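Local coordinates for aspartokinase (Clostridium acetobutylicum, PDB 3TVI), which probably catalyses the ATP-dependent phosphorylation of the beta-carboxyl group of L-aspartate, opening the pathways to threonine, methionine and lysine, at residues M90-Y95 against E117-V122. Numbering follows the deposited sequence.
Sequences MDIAYY and EYLNGV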
loop_
_atom_site.group_PDB
_atom_site.type_symbol
_atom_site.label_atom_id
_atom_site.label_comp_id
_atom_site.label_asym_id
_atom_site.label_seq_id
_atom_site.Cartn_x
_atom_site.Cartn_y
_atom_site.Cartn_z
HETATM N N MSE B 90 -1.943 -9.404 -59.803
HETATM C CA MSE B 90 -3.191 -9.890 -59.228
HETATM C C MSE B 90 -4.287 -8.904 -59.476
HETATM O O MSE B 90 -4.036 -7.769 -59.889
HETATM C CB MSE B 90 -3.064 -10.114 -57.727
HETATM C CG MSE B 90 -3.286 -8.831 -56.933
HETATM SE SE MSE B 90 -2.920 -9.166 -55.035
HETATM C CE MSE B 90 -3.932 -10.844 -54.783
ATOM N N ASP B 91 -5.515 -9.336 -59.192
ATOM C CA ASP B 91 -6.700 -8.503 -59.336
ATOM C C ASP B 91 -7.357 -8.310 -57.974
ATOM O O ASP B 91 -8.226 -9.086 -57.568
ATOM C CB ASP B 91 -7.676 -9.160 -60.311
ATOM C CG ASP B 91 -9.038 -8.506 -60.303
ATOM O OD1 ASP B 91 -9.087 -7.264 -60.127
ATOM O OD2 ASP B 91 -10.051 -9.231 -60.480
ATOM N N ILE B 92 -6.943 -7.259 -57.278
ATOM C CA ILE B 92 -7.408 -7.003 -55.917
ATOM C C ILE B 92 -8.914 -6.718 -55.855
ATOM O O ILE B 92 -9.559 -6.975 -54.832
ATOM C CB ILE B 92 -6.611 -5.850 -55.259
ATOM C CG1 ILE B 92 -6.884 -5.773 -53.753
ATOM C CG2 ILE B 92 -6.934 -4.522 -55.924
ATOM C CD1 ILE B 92 -6.634 -7.072 -53.018
ATOM N N ALA B 93 -9.472 -6.191 -56.942
ATOM C CA ALA B 93 -10.898 -5.903 -56.998
ATOM C C ALA B 93 -11.725 -7.161 -56.746
ATOM O O ALA B 93 -12.730 -7.109 -56.057
ATOM C CB ALA B 93 -11.259 -5.285 -58.332
ATOM N N TYR B 94 -11.293 -8.292 -57.292
ATOM C CA TYR B 94 -11.954 -9.572 -57.031
ATOM C C TYR B 94 -12.160 -9.762 -55.527
ATOM O O TYR B 94 -13.191 -10.270 -55.093
ATOM C CB TYR B 94 -11.129 -10.729 -57.624
ATOM C CG TYR B 94 -11.579 -12.128 -57.222
ATOM C CD1 TYR B 94 -12.911 -12.516 -57.325
ATOM C CD2 TYR B 94 -10.657 -13.071 -56.761
ATOM C CE1 TYR B 94 -13.314 -13.796 -56.959
ATOM C CE2 TYR B 94 -11.051 -14.353 -56.397
ATOM C CZ TYR B 94 -12.378 -14.712 -56.495
ATOM O OH TYR B 94 -12.772 -15.984 -56.142
ATOM N N TYR B 95 -11.176 -9.337 -54.741
ATOM C CA TYR B 95 -11.227 -9.466 -53.294
ATOM C C TYR B 95 -12.050 -8.357 -52.676
ATOM O O TYR B 95 -12.994 -8.629 -51.940
ATOM C CB TYR B 95 -9.817 -9.484 -52.722
ATOM C CG TYR B 95 -9.059 -10.685 -53.203
ATOM C CD1 TYR B 95 -9.285 -11.930 -52.637
ATOM C CD2 TYR B 95 -8.147 -10.594 -54.249
ATOM C CE1 TYR B 95 -8.608 -13.049 -53.082
ATOM C CE2 TYR B 95 -7.467 -11.712 -54.699
ATOM C CZ TYR B 95 -7.710 -12.933 -54.108
ATOM O OH TYR B 95 -7.059 -14.054 -54.524
ATOM N N GLU B 117 -6.970 -6.818 -42.365
ATOM C CA GLU B 117 -5.827 -7.711 -42.171
ATOM C C GLU B 117 -5.840 -8.748 -43.279
ATOM O O GLU B 117 -4.812 -9.026 -43.898
ATOM C CB GLU B 117 -5.877 -8.418 -40.812
ATOM C CG GLU B 117 -6.751 -7.777 -39.740
ATOM C CD GLU B 117 -6.293 -6.394 -39.314
ATOM O OE1 GLU B 117 -5.155 -6.027 -39.668
ATOM O OE2 GLU B 117 -7.061 -5.678 -38.623
ATOM N N TYR B 118 -7.021 -9.314 -43.514
ATOM C CA TYR B 118 -7.267 -10.239 -44.632
ATOM C C TYR B 118 -6.732 -9.717 -45.973
ATOM O O TYR B 118 -6.003 -10.424 -46.670
ATOM C CB TYR B 118 -8.774 -10.534 -44.746
ATOM C CG TYR B 118 -9.143 -11.404 -45.918
ATOM C CD1 TYR B 118 -9.110 -12.785 -45.820
ATOM C CD2 TYR B 118 -9.517 -10.842 -47.135
ATOM C CE1 TYR B 118 -9.439 -13.589 -46.899
ATOM C CE2 TYR B 118 -9.846 -11.637 -48.219
ATOM C CZ TYR B 118 -9.805 -13.010 -48.093
ATOM O OH TYR B 118 -10.123 -13.807 -49.169
ATOM N N LEU B 119 -7.085 -8.490 -46.337
ATOM C CA LEU B 119 -6.671 -7.967 -47.637
ATOM C C LEU B 119 -5.148 -7.842 -47.707
ATOM O O LEU B 119 -4.529 -8.266 -48.683
ATOM C CB LEU B 119 -7.344 -6.628 -47.938
ATOM C CG LEU B 119 -8.855 -6.684 -48.195
ATOM C CD1 LEU B 119 -9.448 -5.288 -48.339
ATOM C CD2 LEU B 119 -9.150 -7.517 -49.427
ATOM N N ASN B 120 -4.541 -7.281 -46.665
ATOM C CA ASN B 120 -3.081 -7.256 -46.572
ATOM C C ASN B 120 -2.501 -8.660 -46.661
ATOM O O ASN B 120 -1.427 -8.873 -47.237
ATOM C CB ASN B 120 -2.629 -6.598 -45.264
ATOM C CG ASN B 120 -2.538 -5.094 -45.372
ATOM O OD1 ASN B 120 -2.802 -4.526 -46.423
ATOM N ND2 ASN B 120 -2.157 -4.439 -44.283
ATOM N N GLY B 121 -3.210 -9.617 -46.079
ATOM C CA GLY B 121 -2.769 -10.995 -46.105
ATOM C C GLY B 121 -2.685 -11.501 -47.519
ATOM O O GLY B 121 -1.669 -12.038 -47.927
ATOM N N VAL B 122 -3.759 -11.307 -48.272
ATOM C CA VAL B 122 -3.851 -11.869 -49.618
ATOM C C VAL B 122 -2.863 -11.180 -50.560
ATOM O O VAL B 122 -2.296 -11.825 -51.442
ATOM C CB VAL B 122 -5.290 -11.803 -50.168
ATOM C CG1 VAL B 122 -6.225 -12.611 -49.285
ATOM C CG2 VAL B 122 -5.766 -10.367 -50.252
#
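Tyr95 and Val122 lie at the heart of a small, mainly apolar junction between helices 92-104 and 109-127 of the amino acid kinase domain, a compact example of two helices held by side-chain packing. As modelled, CG2 of Val122 sits over one face of the Tyr95 ring, 4.4 Å from its CG. At the edge of the same ring, near its plane, comes the hydroxyl of Tyr118, whose OH lies 4.0 Å from CD1 of Tyr95. The two tyrosine side chains cross at about a right angle. Tyr118 has its CG anti to the backbone N (chi1 176°), a rotation that carries its far end across to Tyr95, while CG1 of Val122 lies over one face of the Tyr118 ring, toward its rim.

Next to this, Leu119 reaches over with a single branch: its CD2 approaches CB of Tyr95 at 3.9 Å and, more loosely, CD1 of Ile92 at 4.4 Å. That same Ile92 methyl also faces CG2 of Val122. The selenomethionine at position 90, bent at its last torsion (chi3 -47°), brings CE to 3.8 Å from the carbonyl O of Val122.

From helix 69-85, Val83 touches Met90 and Ile92, and Tyr79 touches Leu119; Phe132 meets the Tyr118 ring nearly perpendicularly. The helix of Leu119 also bears Glu117, a predicted substrate-binding residue. No hydrogen bond or salt bridge spans the two segments: packing is mainly apolar, and Tyr118 OH and Val122 O touch only carbon across this contact. Such packing is weakly directional, so the association depends largely on how the side-chain surfaces fit.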